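Oligogalacturonate lyase (Yersinia enterocolitica subsp. enterocolitica, PDB 3PE7) probably cleaves oligogalacturonates by metal-dependent beta-elimination in the cytoplasm, using a manganese ion held in a seven-bladed beta-propeller. Local coordinates at residues C33-F38 against H355-P360; R79-F84 against L95-D100; C167-R172 against I183-Q188. One frame throughout, in Å; residues are numbered along the deposited sequence.

Contact 1 of 3, residues C33-F38 against H355-P360. With MN (manganese (II) ion), chain B.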
loop_
_atom_site.group_PDB
_atom_site.type_symbol
_atom_site.label_atom_id
_atom_site.label_comp_id
_atom_site.label_asym_id
_atom_site.label_seq_id
_atom_site.Cartn_x
_atom_site.Cartn_y
_atom_site.Cartn_z
ATOM N N CYS A 33 5.891 4.641 15.017
ATOM C CA CYS A 33 5.837 3.337 14.346
ATOM C C CYS A 33 4.662 3.355 13.374
ATOM O O CYS A 33 3.627 3.980 13.634
ATOM C CB CYS A 33 5.620 2.204 15.356
ATOM S SG CYS A 33 6.951 2.053 16.587
ATOM N N HIS A 34 4.807 2.676 12.253
ATOM C CA HIS A 34 3.719 2.672 11.284
ATOM C C HIS A 34 3.697 1.377 10.504
ATOM O O HIS A 34 4.716 0.704 10.353
ATOM C CB HIS A 34 3.867 3.842 10.293
ATOM C CG HIS A 34 5.073 3.709 9.421
ATOM N ND1 HIS A 34 5.054 3.003 8.235
ATOM C CD2 HIS A 34 6.355 4.110 9.605
ATOM C CE1 HIS A 34 6.266 3.031 7.696
ATOM N NE2 HIS A 34 7.075 3.683 8.515
ATOM N N ARG A 35 2.517 1.027 10.001
ATOM C CA ARG A 35 2.412 -0.146 9.137
ATOM C C ARG A 35 2.899 0.169 7.722
ATOM O O ARG A 35 3.042 1.338 7.359
ATOM C CB ARG A 35 0.961 -0.620 9.138
ATOM C CG ARG A 35 0.106 0.286 8.299
ATOM C CD ARG A 35 0.023 -0.397 6.921
ATOM N NE ARG A 35 -1.114 -1.219 7.048
ATOM C CZ ARG A 35 -1.411 -2.391 6.504
ATOM N NH1 ARG A 35 -0.633 -3.085 5.654
ATOM N NH2 ARG A 35 -2.579 -2.864 6.880
ATOM N N ASN A 36 3.139 -0.860 6.901
ATOM C CA ASN A 36 3.566 -0.660 5.514
ATOM C C ASN A 36 2.385 -0.318 4.591
ATOM O O ASN A 36 1.241 -0.220 5.058
ATOM C CB ASN A 36 4.362 -1.886 5.005
ATOM C CG ASN A 36 3.481 -3.118 4.724
ATOM O OD1 ASN A 36 3.909 -4.045 4.019
ATOM N ND2 ASN A 36 2.287 -3.145 5.278
ATOM N N TYR A 37 2.637 -0.136 3.301
ATOM C CA TYR A 37 1.535 0.094 2.376
ATOM C C TYR A 37 0.590 -1.125 2.358
ATOM O O TYR A 37 1.039 -2.280 2.429
ATOM C CB TYR A 37 2.051 0.424 0.972
ATOM C CG TYR A 37 2.637 1.813 0.830
ATOM C CD1 TYR A 37 2.094 2.906 1.512
ATOM C CD2 TYR A 37 3.698 2.044 -0.044
ATOM C CE1 TYR A 37 2.631 4.207 1.341
ATOM C CE2 TYR A 37 4.229 3.316 -0.222
ATOM C CZ TYR A 37 3.697 4.388 0.467
ATOM O OH TYR A 37 4.244 5.645 0.283
ATOM N N PHE A 38 -0.704 -0.848 2.290
ATOM C CA PHE A 38 -1.741 -1.860 2.535
ATOM C C PHE A 38 -1.772 -3.017 1.544
ATOM O O PHE A 38 -2.294 -4.089 1.865
ATOM C CB PHE A 38 -3.140 -1.206 2.595
ATOM C CG PHE A 38 -3.517 -0.461 1.351
ATOM C CD1 PHE A 38 -4.126 -1.114 0.279
ATOM C CD2 PHE A 38 -3.229 0.905 1.243
ATOM C CE1 PHE A 38 -4.457 -0.422 -0.888
ATOM C CE2 PHE A 38 -3.542 1.597 0.081
ATOM C CZ PHE A 38 -4.160 0.939 -0.980
ATOM N N HIS A 355 -4.252 3.271 6.320
ATOM C CA HIS A 355 -3.862 2.195 5.391
ATOM C C HIS A 355 -4.387 0.811 5.845
ATOM O O HIS A 355 -3.601 -0.143 5.969
ATOM C CB HIS A 355 -2.316 2.169 5.224
ATOM C CG HIS A 355 -1.788 3.283 4.371
ATOM N ND1 HIS A 355 -0.473 3.690 4.409
ATOM C CD2 HIS A 355 -2.396 4.076 3.458
ATOM C CE1 HIS A 355 -0.286 4.680 3.555
ATOM N NE2 HIS A 355 -1.438 4.937 2.965
ATOM N N PRO A 356 -5.709 0.704 6.065
ATOM C CA PRO A 356 -6.193 -0.543 6.665
ATOM C C PRO A 356 -6.083 -1.753 5.728
ATOM O O PRO A 356 -6.194 -1.613 4.503
ATOM C CB PRO A 356 -7.673 -0.249 6.944
ATOM C CG PRO A 356 -8.052 0.794 5.934
ATOM C CD PRO A 356 -6.809 1.670 5.829
ATOM N N SER A 357 -5.831 -2.919 6.326
ATOM C CA SER A 357 -5.929 -4.205 5.629
ATOM C C SER A 357 -6.419 -5.253 6.635
ATOM O O SER A 357 -6.483 -4.974 7.835
ATOM C CB SER A 357 -4.608 -4.618 4.992
ATOM O OG SER A 357 -3.660 -4.981 5.990
ATOM N N PHE A 358 -6.770 -6.450 6.152
ATOM C CA PHE A 358 -7.244 -7.518 7.009
ATOM C C PHE A 358 -6.096 -8.407 7.479
ATOM O O PHE A 358 -5.144 -8.628 6.733
ATOM C CB PHE A 358 -8.301 -8.366 6.268
ATOM C CG PHE A 358 -9.574 -7.623 5.955
ATOM C CD1 PHE A 358 -9.744 -6.990 4.730
ATOM C CD2 PHE A 358 -10.607 -7.552 6.889
ATOM C CE1 PHE A 358 -10.948 -6.301 4.405
ATOM C CE2 PHE A 358 -11.799 -6.858 6.595
ATOM C CZ PHE A 358 -11.969 -6.229 5.344
ATOM N N THR A 359 -6.179 -8.895 8.718
ATOM C CA THR A 359 -5.302 -9.959 9.174
ATOM C C THR A 359 -5.587 -11.206 8.310
ATOM O O THR A 359 -6.655 -11.312 7.712
ATOM C CB THR A 359 -5.542 -10.301 10.649
ATOM O OG1 THR A 359 -6.946 -10.482 10.881
ATOM C CG2 THR A 359 -5.003 -9.178 11.561
ATOM N N PRO A 360 -4.633 -12.150 8.250
ATOM C CA PRO A 360 -4.850 -13.326 7.395
ATOM C C PRO A 360 -6.141 -14.114 7.717
ATOM O O PRO A 360 -6.707 -14.774 6.822
ATOM C CB PRO A 360 -3.583 -14.172 7.655
ATOM C CG PRO A 360 -2.519 -13.140 7.915
ATOM C CD PRO A 360 -3.239 -12.079 8.734
HETATM MN MN MN B . -1.832 6.651 1.801
HETATM O O HOH W 1 1.664 3.216 6.066
#
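At the manganese site of the propeller, Tyr37 and Phe38 pack against His355, a ligand of the metal. His355 NE2 binds the manganese ion at 2.1 Å, and His287, Gln350 and His353 share that ion. On the far side of the imidazole, water 1, lying in the ring plane, accepts from His355 ND1 and donates to Arg35 O. The metal and this water therefore hold both ring nitrogens and should fix the ring's rotation. Tyr37 runs beside the histidine and presents its ring edge, CD1 coming to 3.6 Å from His355 CE1; the two planes are inclined at 73°. Phe38 crosses at about a right angle, with CD2 4.0 Å from His355 CD2. The Arg35 chain, bent at chi2 (96°) and again at chi3, brings its guanidinium over to the other backbone. His355 O lies over one face, 2.9 Å from Arg35 NE but badly angled for a hydrogen bond, whereas Ser357 OG takes Arg35 NH2 in the guanidinium plane at an N-H...O angle of 169°. The Arg35 NH2 to Ser357 OG distance, 2.5 Å, is short enough that its exact value is doubtful. Leu366 O is a second acceptor for NH2. The contact sets the loop after strand 33-34 against the turn into strand 357-358, strands each outermost in their own sheet, while Met289 of strand 287-290 touches Phe38 and Ser357.

Contact 2 of 3, residues R79-F84 against L95-D100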
loop_
_atom_site.group_PDB
_atom_site.type_symbol
_atom_site.label_atom_id
_atom_site.label_comp_id
_atom_site.label_asym_id
_atom_site.label_seq_id
_atom_site.Cartn_x
_atom_site.Cartn_y
_atom_site.Cartn_z
ATOM N N ARG A 79 20.243 5.046 7.953
ATOM C CA ARG A 79 19.388 6.227 7.728
ATOM C C ARG A 79 18.540 6.326 6.443
ATOM O O ARG A 79 17.777 7.294 6.282
ATOM C CB ARG A 79 20.232 7.510 7.895
ATOM C CG ARG A 79 20.797 7.664 9.309
ATOM N N GLY A 80 18.651 5.356 5.550
ATOM C CA GLY A 80 18.001 5.473 4.242
ATOM C C GLY A 80 16.917 4.468 3.897
ATOM O O GLY A 80 16.680 4.208 2.724
ATOM N N ASP A 81 16.252 3.896 4.901
ATOM C CA ASP A 81 15.208 2.896 4.602
ATOM C C ASP A 81 13.920 3.570 4.193
ATOM O O ASP A 81 13.483 4.518 4.851
ATOM C CB ASP A 81 14.896 2.008 5.812
ATOM C CG ASP A 81 16.087 1.195 6.280
ATOM O OD1 ASP A 81 17.088 1.086 5.531
ATOM O OD2 ASP A 81 16.008 0.678 7.419
ATOM N N ASN A 82 13.296 3.065 3.135
ATOM C CA ASN A 82 11.908 3.401 2.865
ATOM C C ASN A 82 11.104 2.317 3.557
ATOM O O ASN A 82 11.106 1.164 3.124
ATOM C CB ASN A 82 11.617 3.415 1.370
ATOM C CG ASN A 82 10.166 3.700 1.058
ATOM O OD1 ASN A 82 9.252 3.134 1.674
ATOM N ND2 ASN A 82 9.940 4.571 0.070
ATOM N N THR A 83 10.455 2.700 4.650
ATOM C CA THR A 83 9.751 1.752 5.510
ATOM C C THR A 83 8.301 1.505 5.077
ATOM O O THR A 83 7.535 0.816 5.778
ATOM C CB THR A 83 9.805 2.160 7.004
ATOM O OG1 THR A 83 9.406 3.535 7.149
ATOM C CG2 THR A 83 11.232 1.959 7.545
ATOM N N PHE A 84 7.925 2.025 3.915
ATOM C CA PHE A 84 6.546 1.855 3.470
ATOM C C PHE A 84 6.402 0.793 2.394
ATOM O O PHE A 84 5.430 0.038 2.385
ATOM C CB PHE A 84 5.972 3.191 2.961
ATOM C CG PHE A 84 5.782 4.193 4.062
ATOM C CD1 PHE A 84 6.875 4.937 4.534
ATOM C CD2 PHE A 84 4.537 4.368 4.652
ATOM C CE1 PHE A 84 6.705 5.853 5.562
ATOM C CE2 PHE A 84 4.360 5.277 5.674
ATOM C CZ PHE A 84 5.437 6.013 6.129
ATOM N N LEU A 95 12.626 -10.329 3.518
ATOM C CA LEU A 95 12.061 -8.990 3.370
ATOM C C LEU A 95 12.692 -8.331 2.148
ATOM O O LEU A 95 13.907 -8.388 1.977
ATOM C CB LEU A 95 12.355 -8.144 4.605
ATOM C CG LEU A 95 12.326 -6.615 4.479
ATOM C CD1 LEU A 95 10.890 -6.099 4.279
ATOM C CD2 LEU A 95 12.955 -6.022 5.735
ATOM N N PHE A 96 11.866 -7.728 1.298
ATOM C CA PHE A 96 12.351 -6.874 0.198
ATOM C C PHE A 96 12.001 -5.423 0.499
ATOM O O PHE A 96 10.878 -5.127 0.917
ATOM C CB PHE A 96 11.722 -7.271 -1.133
ATOM C CG PHE A 96 12.175 -8.612 -1.636
ATOM C CD1 PHE A 96 11.504 -9.774 -1.254
ATOM C CD2 PHE A 96 13.270 -8.711 -2.490
ATOM C CE1 PHE A 96 11.929 -11.037 -1.727
ATOM C CE2 PHE A 96 13.696 -9.964 -2.979
ATOM C CZ PHE A 96 13.032 -11.126 -2.586
ATOM N N TYR A 97 12.963 -4.520 0.299
ATOM C CA TYR A 97 12.714 -3.099 0.532
ATOM C C TYR A 97 13.749 -2.276 -0.227
ATOM O O TYR A 97 14.744 -2.814 -0.715
ATOM C CB TYR A 97 12.781 -2.775 2.039
ATOM C CG TYR A 97 14.194 -2.687 2.578
ATOM C CD1 TYR A 97 14.954 -3.840 2.819
ATOM C CD2 TYR A 97 14.783 -1.444 2.848
ATOM C CE1 TYR A 97 16.259 -3.755 3.321
ATOM C CE2 TYR A 97 16.095 -1.363 3.346
ATOM C CZ TYR A 97 16.820 -2.515 3.574
ATOM O OH TYR A 97 18.117 -2.445 4.053
ATOM N N VAL A 98 13.510 -0.972 -0.315
ATOM C CA VAL A 98 14.435 -0.061 -0.997
ATOM C C VAL A 98 15.235 0.775 0.019
ATOM O O VAL A 98 14.675 1.408 0.934
ATOM C CB VAL A 98 13.713 0.874 -1.975
ATOM C CG1 VAL A 98 14.729 1.833 -2.658
ATOM C CG2 VAL A 98 12.949 0.077 -3.025
ATOM N N LYS A 99 16.551 0.762 -0.166
ATOM C CA LYS A 99 17.467 1.521 0.674
ATOM C C LYS A 99 18.095 2.625 -0.171
ATOM O O LYS A 99 18.475 2.400 -1.330
ATOM C CB LYS A 99 18.551 0.609 1.231
ATOM C CG LYS A 99 19.234 1.134 2.507
ATOM C CD LYS A 99 20.602 0.491 2.714
ATOM C CE LYS A 99 20.587 -1.019 2.506
ATOM N NZ LYS A 99 21.806 -1.713 3.043
ATOM N N ASP A 100 18.168 3.819 0.418
ATOM C CA ASP A 100 18.787 4.987 -0.210
ATOM C C ASP A 100 18.178 5.360 -1.549
ATOM O O ASP A 100 18.864 5.896 -2.425
ATOM C CB ASP A 100 20.316 4.820 -0.283
ATOM C CG ASP A 100 20.957 4.861 1.082
ATOM O OD1 ASP A 100 20.512 5.664 1.927
ATOM O OD2 ASP A 100 21.894 4.076 1.326
HETATM O O HOH W 2 14.865 4.241 0.148
HETATM O O HOH W 3 19.323 -0.280 5.582
HETATM O O HOH W 4 10.920 0.016 0.451
#
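Gly80, Asn82 and Asp81 carry most of the buried surface where a loop of the beta-propeller, running from strand 71-74 to strand 87-88, meets the end of strand 94-99. Asp81 and Lys99 form a single beta bridge, flanked by two backbone hydrogen bonds. Gly80 O receives Asp100 N at 2.8 Å, and it also takes a proton from water 2, which donates as well to Val98 O. The bare CA of Gly80 lets the Asp100 carboxylate come close, OD1 standing 3.4 Å from that carbon. Asn82 N supplies the second bond, to Val98 O at 3.1 Å; its N-H...O angle of 169° shows it to be nearly straight. Beyond this point direct pairing gives way to water 4, which donates to Asn82 O and accepts from Val98 N. The Asp81 carboxylate swings back toward the strand: OD1 is 3.4 Å from Tyr97 CE2, with carboxylate and ring planes 78° apart, and 3.7 Å from Lys99 CG. Asp81 OD2 pairs with Thr76 OG1 and Tyr97 OH with Glu114, both outside the contact, while water 3 lies between Asp81 OD1 and Tyr97 OH. With CG anti to N (chi1 177°), the Asn82 amide reaches along its own chain and closes an Asx turn, OD1 accepting Phe84 N at 2.8 Å in the carbonyl plane.

Contact 3 of 3, residues C167-R172 against I183-Q188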
loop_
_atom_site.group_PDB
_atom_site.type_symbol
_atom_site.label_atom_id
_atom_site.label_comp_id
_atom_site.label_asym_id
_atom_site.label_seq_id
_atom_site.Cartn_x
_atom_site.Cartn_y
_atom_site.Cartn_z
ATOM N N CYS A 167 9.859 11.783 -18.503
ATOM C CA CYS A 167 10.170 10.511 -19.136
ATOM C C CYS A 167 10.212 9.413 -18.073
ATOM O O CYS A 167 11.084 9.402 -17.203
ATOM C CB CYS A 167 11.498 10.582 -19.870
ATOM S SG CYS A 167 11.963 9.009 -20.651
ATOM N N CYS A 168 9.235 8.512 -18.147
ATOM C CA CYS A 168 9.106 7.414 -17.211
ATOM C C CYS A 168 9.185 6.097 -17.950
ATOM O O CYS A 168 8.623 5.959 -19.037
ATOM C CB CYS A 168 7.739 7.481 -16.522
ATOM S SG CYS A 168 7.469 8.978 -15.562
ATOM N N ARG A 169 9.859 5.142 -17.341
ATOM C CA ARG A 169 9.860 3.784 -17.842
ATOM C C ARG A 169 9.360 2.799 -16.785
ATOM O O ARG A 169 9.716 2.864 -15.607
ATOM C CB ARG A 169 11.237 3.391 -18.411
ATOM C CG ARG A 169 12.390 3.419 -17.434
ATOM C CD ARG A 169 13.731 3.275 -18.173
ATOM N NE ARG A 169 14.800 2.946 -17.236
ATOM C CZ ARG A 169 16.047 2.637 -17.568
ATOM N NH1 ARG A 169 16.433 2.636 -18.849
ATOM N NH2 ARG A 169 16.921 2.348 -16.611
ATOM N N LEU A 170 8.504 1.894 -17.246
ATOM C CA LEU A 170 7.963 0.829 -16.417
ATOM C C LEU A 170 8.941 -0.328 -16.566
ATOM O O LEU A 170 9.093 -0.884 -17.661
ATOM C CB LEU A 170 6.577 0.449 -16.946
ATOM C CG LEU A 170 5.634 -0.358 -16.049
ATOM C CD1 LEU A 170 4.291 -0.499 -16.777
ATOM C CD2 LEU A 170 6.192 -1.711 -15.719
ATOM N N MET A 171 9.624 -0.654 -15.477
ATOM C CA MET A 171 10.684 -1.646 -15.483
ATOM C C MET A 171 10.200 -2.966 -14.943
ATOM O O MET A 171 9.394 -3.008 -14.030
ATOM C CB MET A 171 11.870 -1.189 -14.627
ATOM C CG MET A 171 12.544 0.088 -15.124
ATOM S SD MET A 171 13.210 -0.147 -16.775
ATOM C CE MET A 171 14.352 -1.500 -16.495
ATOM N N ARG A 172 10.709 -4.057 -15.495
ATOM C CA ARG A 172 10.589 -5.295 -14.768
ATOM C C ARG A 172 11.964 -5.863 -14.467
ATOM O O ARG A 172 12.886 -5.802 -15.311
ATOM C CB ARG A 172 9.621 -6.270 -15.428
ATOM C CG ARG A 172 10.106 -6.910 -16.653
ATOM C CD ARG A 172 9.416 -8.263 -16.819
ATOM N NE ARG A 172 10.239 -9.133 -17.653
ATOM C CZ ARG A 172 10.177 -9.188 -18.979
ATOM N NH1 ARG A 172 9.307 -8.441 -19.648
ATOM N NH2 ARG A 172 10.984 -10.010 -19.636
ATOM N N ILE A 183 9.452 -2.385 -20.040
ATOM C CA ILE A 183 8.163 -2.841 -20.552
ATOM C C ILE A 183 7.534 -1.718 -21.381
ATOM O O ILE A 183 6.912 -1.962 -22.419
ATOM C CB ILE A 183 7.209 -3.285 -19.382
ATOM C CG1 ILE A 183 7.809 -4.455 -18.596
ATOM C CG2 ILE A 183 5.830 -3.668 -19.899
ATOM C CD1 ILE A 183 6.836 -5.069 -17.537
ATOM N N LEU A 184 7.717 -0.481 -20.915
ATOM C CA LEU A 184 7.086 0.695 -21.503
ATOM C C LEU A 184 7.881 1.939 -21.135
ATOM O O LEU A 184 8.376 2.057 -20.011
ATOM C CB LEU A 184 5.646 0.847 -20.990
ATOM C CG LEU A 184 4.825 2.070 -21.392
ATOM C CD1 LEU A 184 4.464 2.097 -22.884
ATOM C CD2 LEU A 184 3.551 2.161 -20.523
ATOM N N GLN A 185 8.007 2.862 -22.085
ATOM C CA GLN A 185 8.653 4.150 -21.814
ATOM C C GLN A 185 7.912 5.240 -22.568
ATOM O O GLN A 185 7.710 5.132 -23.785
ATOM C CB GLN A 185 10.145 4.125 -22.176
ATOM C CG GLN A 185 10.868 5.454 -21.901
ATOM C CD GLN A 185 12.370 5.331 -22.030
ATOM O OE1 GLN A 185 12.985 4.433 -21.442
ATOM N NE2 GLN A 185 12.977 6.248 -22.788
ATOM N N GLU A 186 7.463 6.258 -21.825
ATOM C CA GLU A 186 6.669 7.367 -22.361
ATOM C C GLU A 186 7.035 8.671 -21.675
ATOM O O GLU A 186 7.525 8.658 -20.541
ATOM C CB GLU A 186 5.164 7.124 -22.157
ATOM C CG GLU A 186 4.607 5.931 -22.931
ATOM C CD GLU A 186 3.111 5.717 -22.719
ATOM O OE1 GLU A 186 2.592 6.038 -21.617
ATOM O OE2 GLU A 186 2.458 5.207 -23.660
ATOM N N ASN A 187 6.779 9.789 -22.361
ATOM C CA ASN A 187 6.932 11.113 -21.761
ATOM C C ASN A 187 5.629 11.570 -21.109
ATOM O O ASN A 187 5.030 12.592 -21.465
ATOM C CB ASN A 187 7.445 12.121 -22.794
ATOM C CG ASN A 187 8.869 11.827 -23.235
ATOM O OD1 ASN A 187 9.602 11.069 -22.592
ATOM N ND2 ASN A 187 9.265 12.425 -24.350
ATOM N N GLN A 188 5.162 10.763 -20.163
ATOM C CA GLN A 188 4.062 11.160 -19.279
ATOM C C GLN A 188 4.245 10.437 -17.949
ATOM O O GLN A 188 4.897 9.399 -17.875
ATOM C CB GLN A 188 2.672 10.907 -19.893
ATOM C CG GLN A 188 2.190 9.446 -19.967
ATOM C CD GLN A 188 0.915 9.304 -20.794
ATOM O OE1 GLN A 188 -0.045 10.067 -20.627
ATOM N NE2 GLN A 188 0.909 8.337 -21.714
HETATM O O HOH W 5 15.392 3.473 -21.354
#
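This is an antiparallel beta hairpin pairing, strand 168-174 with strand 180-186, at the outer side of a four-stranded propeller blade; the short segments 168-172 and 184-186 run 171° apart. Cys168 and Glu186 form a hydrogen-bonded pair, Cys168 N to Glu186 O at 2.9 Å and Glu186 N to Cys168 O at 3.0 Å, and Arg169 faces Gln185 as a non-hydrogen-bonded pair. Near Leu170 the register slips: Leu170 N donates to Leu184 O, but Leu170 O receives Ile183 N at 2.8 Å, so two residues face one in a classic beta bulge. The extra residue puts the Ile183 side chain across two neighbours, CD1 lying 3.9 Å from Leu170 CD2 and 3.7 Å from Arg172 CB. On the face bearing Arg169 and Gln185, the two side chains run alongside each other, Gln185 OE1 3.5 Å from Arg169 CD. Water 5 links that oxygen to Arg169 NH1, in the guanidinium plane, while Glu143 forms a salt bridge with NH2. Trp124 makes a cation-pi contact with the same arginine. On the opposite face Leu170 and Leu184 meet Phe205 of strand 202-207, in the next blade, and Cys168 packs on Ile144 of strand 138-145, within its own.

Overall arrangement
Burial falls into three grades: contact 1 is buried beside the manganese, contact 3 is partly buried, and contact 2 lies at the surface. Contacts 1 and 2 touch although their centres are about 17 Å apart: Thr83 OG1 lies 2.7 Å from His34 NE2, and Phe84 O 2.9 Å from Tyr37 N, both probable hydrogen bonds. Contact 3 stands apart, with its nearest atoms about 16 Å from contact 1 and about 12 Å from contact 2. Chemistry follows place. Contact 1 joins ends distant in sequence through aromatic, metal and guanidinium groups; contact 2 relies on backbone bonds eked out by waters; contact 3 is regular strand pairing interrupted by a bulge.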